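Local coordinates for protein Dot/Icm T4SS effector (Legionella pneumophila subsp. pneumophila, PDB 4HFV) that is of unknown biochemical function but is probably delivered into the host cell by the type IV secretion system, where it may act in the interplay among Legionella effectors, at residues S15-I20 and I33-L38. Residues are numbered along the deposited sequence; the frame is centred on the assembly and turned at random.
Sequences SIRESI and IIEDKL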
ATOM      1  N   SER A  15     -30.246   0.793  -8.187  1.00 10.81           N
ATOM      2  CA  SER A  15     -30.304  -0.325  -9.117  1.00 17.36           C
ATOM      3  C   SER A  15     -29.808  -1.580  -8.433  1.00 15.91           C
ATOM      4  O   SER A  15     -30.279  -2.665  -8.740  1.00 16.98           O
ATOM      5  CB  SER A  15     -29.543  -0.038 -10.429  1.00 10.57           C
ATOM      6  OG  SER A  15     -28.188   0.062 -10.178  1.00 13.13           O
ATOM      7  N   ILE A  16     -28.911  -1.455  -7.453  1.00 10.70           N
ATOM      8  CA  ILE A  16     -28.457  -2.636  -6.743  1.00 13.43           C
ATOM      9  C   ILE A  16     -29.607  -3.184  -5.897  1.00 11.80           C
ATOM     10  O   ILE A  16     -29.804  -4.389  -5.806  1.00 10.89           O
ATOM     11  CB  ILE A  16     -27.212  -2.328  -5.873  1.00 15.28           C
ATOM     12  CG1 ILE A  16     -25.969  -2.200  -6.764  1.00 14.79           C
ATOM     13  CG2 ILE A  16     -26.990  -3.416  -4.801  1.00 16.76           C
ATOM     14  CD1 ILE A  16     -24.813  -1.666  -6.025  1.00 12.62           C
ATOM     15  N   ARG A  17     -30.365  -2.289  -5.271  1.00 11.14           N
ATOM     16  CA  ARG A  17     -31.474  -2.718  -4.442  1.00 14.22           C
ATOM     17  C   ARG A  17     -32.491  -3.402  -5.385  1.00 17.47           C
ATOM     18  O   ARG A  17     -33.084  -4.422  -5.014  1.00 11.53           O
ATOM     19  CB  ARG A  17     -32.107  -1.531  -3.691  1.00 15.54           C
ATOM     20  CG  ARG A  17     -31.266  -1.026  -2.489  1.00 20.25           C
ATOM     21  CD  ARG A  17     -31.951   0.097  -1.695  1.00 23.01           C
ATOM     22  NE  ARG A  17     -33.350  -0.238  -1.499  1.00 26.78           N
ATOM     23  CZ  ARG A  17     -33.844  -0.884  -0.438  1.00 34.90           C
ATOM     24  NH1 ARG A  17     -33.073  -1.204   0.598  1.00 26.02           N
ATOM     25  NH2 ARG A  17     -35.130  -1.206  -0.413  1.00 23.93           N
ATOM     26  N   GLU A  18     -32.662  -2.869  -6.602  1.00 15.83           N
ATOM     27  CA  GLU A  18     -33.651  -3.454  -7.512  1.00 17.93           C
ATOM     28  C   GLU A  18     -33.210  -4.874  -7.905  1.00 15.43           C
ATOM     29  O   GLU A  18     -34.054  -5.806  -7.928  1.00 14.42           O
ATOM     30  CB  GLU A  18     -33.901  -2.619  -8.755  1.00 15.67           C
ATOM     31  CG  GLU A  18     -35.071  -3.192  -9.662  1.00 18.53           C
ATOM     32  CD  GLU A  18     -36.368  -3.600  -8.899  1.00 41.96           C
ATOM     33  OE1 GLU A  18     -36.824  -2.856  -8.000  1.00 38.04           O
ATOM     34  OE2 GLU A  18     -36.941  -4.682  -9.207  1.00 35.29           O
ATOM     35  N   SER A  19     -31.921  -5.052  -8.184  0.66 13.25           N
ATOM     36  CA  SER A  19     -31.430  -6.367  -8.579  0.66 19.14           C
ATOM     37  C   SER A  19     -31.534  -7.380  -7.428  0.66 12.80           C
ATOM     38  O   SER A  19     -31.734  -8.580  -7.647  0.66 14.36           O
ATOM     39  CB  SER A  19     -30.007  -6.261  -9.135  0.66 10.18           C
ATOM     40  OG  SER A  19     -29.995  -5.414 -10.282  0.66 22.97           O
ATOM     41  N   ILE A  20     -31.428  -6.904  -6.202  1.00 11.10           N
ATOM     42  CA  ILE A  20     -31.516  -7.806  -5.050  1.00 11.75           C
ATOM     43  C   ILE A  20     -32.956  -8.293  -4.916  1.00 10.25           C
ATOM     44  O   ILE A  20     -33.228  -9.496  -4.732  1.00 10.42           O
ATOM     45  CB  ILE A  20     -31.034  -7.126  -3.795  1.00  9.43           C
ATOM     46  CG1 ILE A  20     -29.506  -6.983  -3.851  1.00 11.34           C
ATOM     47  CG2 ILE A  20     -31.470  -7.907  -2.535  1.00 10.34           C
ATOM     48  CD1 ILE A  20     -28.931  -6.060  -2.773  1.00 16.53           C
ATOM     49  N   ILE A  33     -41.512  -8.166   0.502  1.00 30.81           N
ATOM     50  CA  ILE A  33     -40.395  -7.260   0.637  1.00 31.55           C
ATOM     51  C   ILE A  33     -40.761  -6.130   1.554  1.00 33.61           C
ATOM     52  O   ILE A  33     -41.640  -5.320   1.245  1.00 31.66           O
ATOM     53  CB  ILE A  33     -40.034  -6.577  -0.707  1.00 22.91           C
ATOM     54  CG1 ILE A  33     -39.768  -7.610  -1.811  1.00 39.71           C
ATOM     55  CG2 ILE A  33     -38.845  -5.639  -0.524  1.00 23.34           C
ATOM     56  CD1 ILE A  33     -38.680  -8.597  -1.508  1.00 40.29           C
ATOM     57  N   ILE A  34     -40.053  -6.029   2.660  1.00 31.92           N
ATOM     58  CA  ILE A  34     -40.172  -4.846   3.481  1.00 35.90           C
ATOM     59  C   ILE A  34     -39.139  -3.834   2.975  1.00 38.65           C
ATOM     60  O   ILE A  34     -37.938  -4.079   3.075  1.00 37.46           O
ATOM     61  CB  ILE A  34     -39.904  -5.156   4.948  1.00 54.26           C
ATOM     62  CG1 ILE A  34     -40.685  -6.395   5.387  1.00 52.84           C
ATOM     63  CG2 ILE A  34     -40.259  -3.922   5.830  1.00 45.66           C
ATOM     64  CD1 ILE A  34     -42.105  -6.095   5.785  1.00 55.63           C
ATOM     65  N   GLU A  35     -39.602  -2.713   2.423  1.00 36.64           N
ATOM     66  CA  GLU A  35     -38.708  -1.703   1.842  1.00 36.21           C
ATOM     67  C   GLU A  35     -37.484  -1.367   2.727  1.00 37.26           C
ATOM     68  O   GLU A  35     -36.321  -1.478   2.294  1.00 35.42           O
ATOM     69  CB  GLU A  35     -39.480  -0.412   1.531  1.00 68.50           C
ATOM     70  CG  GLU A  35     -38.699   0.583   0.647  1.00 70.92           C
ATOM     71  CD  GLU A  35     -39.297   1.996   0.626  1.00 74.50           C
ATOM     72  OE1 GLU A  35     -38.559   2.954   0.958  1.00 68.51           O
ATOM     73  OE2 GLU A  35     -40.493   2.149   0.266  1.00 78.90           O
ATOM     74  N   ASP A  36     -37.723  -0.937   3.962  1.00 40.56           N
ATOM     75  CA  ASP A  36     -36.590  -0.508   4.788  1.00 42.07           C
ATOM     76  C   ASP A  36     -35.897  -1.682   5.520  1.00 49.98           C
ATOM     77  O   ASP A  36     -34.996  -1.469   6.343  1.00 42.45           O
ATOM     78  CB  ASP A  36     -36.990   0.642   5.727  1.00 60.55           C
ATOM     79  CG  ASP A  36     -37.488   0.165   7.067  1.00 68.90           C
ATOM     80  OD1 ASP A  36     -38.574  -0.459   7.089  1.00 66.16           O
ATOM     81  OD2 ASP A  36     -36.802   0.426   8.096  1.00 69.25           O
ATOM     82  N   LYS A  37     -36.276  -2.921   5.181  1.00 38.55           N
ATOM     83  CA  LYS A  37     -35.661  -4.110   5.793  1.00 41.62           C
ATOM     84  C   LYS A  37     -35.356  -5.208   4.768  1.00 35.57           C
ATOM     85  O   LYS A  37     -35.635  -6.381   4.974  1.00 33.05           O
ATOM     86  CB  LYS A  37     -36.553  -4.649   6.916  1.00 51.82           C
ATOM     87  CG  LYS A  37     -36.512  -3.800   8.190  1.00 66.72           C
ATOM     88  CD  LYS A  37     -37.774  -3.948   9.028  1.00 72.19           C
ATOM     89  CE  LYS A  37     -37.532  -3.511  10.479  1.00 72.55           C
ATOM     90  NZ  LYS A  37     -38.759  -3.648  11.320  1.00 70.78           N
ATOM     91  N   LEU A  38     -34.738  -4.822   3.674  1.00 31.77           N
ATOM     92  CA  LEU A  38     -34.471  -5.771   2.608  1.00 28.67           C
ATOM     93  C   LEU A  38     -33.637  -6.963   3.091  1.00 27.59           C
ATOM     94  O   LEU A  38     -33.805  -8.075   2.614  1.00 25.95           O
ATOM     95  CB  LEU A  38     -33.785  -5.043   1.479  1.00 27.42           C
ATOM     96  CG  LEU A  38     -33.737  -5.677   0.120  1.00 24.90           C
ATOM     97  CD1 LEU A  38     -35.114  -6.290  -0.268  1.00 25.70           C
ATOM     98  CD2 LEU A  38     -33.307  -4.593  -0.826  1.00 24.90           C
TER
HETATM   99  O   HOH W   1     -33.415  -2.246   3.454  1.00 37.63           O
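Helix 9-27 is joined here to the loop that leads from it toward helix 49-64, through an arginine that reaches a backbone carbonyl and, beside it, an isoleucine-leucine contact. Arg-17 crosses to the loop with the end of its side chain, and its NH2 donates to the carbonyl oxygen of Glu-35 over 3.0 Å. The bond is somewhat bent, 145° at the hydrogen, and the oxygen lies tilted out of the guanidinium plane. The other terminal nitrogen, NH1, works through a water that sits at the guanidinium edge, in its plane. That water accepts from NH1 of Arg-17 and from the backbone N of Leu-38, 2.9 Å away, and donates to the Glu-35 carbonyl oxygen, which therefore receives both a direct and a water-borne hydrogen bond. After an extended chi2, a bend at chi3 (44°) turns the Arg-17 chain toward the carbonyl of Glu-35. The Glu-35 carboxylate takes no direct part: its OE1 lies 5.6 Å from NH2 of Arg-17, so any attraction between the two charges would act at a distance. CD2 of Leu-38 lies over one face of the guanidinium, off its centre. Leu-38 also meets the buried Ile-20, and these two side chains extend the apolar layer between the helices, with Leu-57 of helix 49-64 touching both and Phe-102 of helix 101-109 reaching Ile-20. Within the leucine-isoleucine pair, CG of Leu-38 rests 4.1 Å from the CG2 methyl of Ile-20.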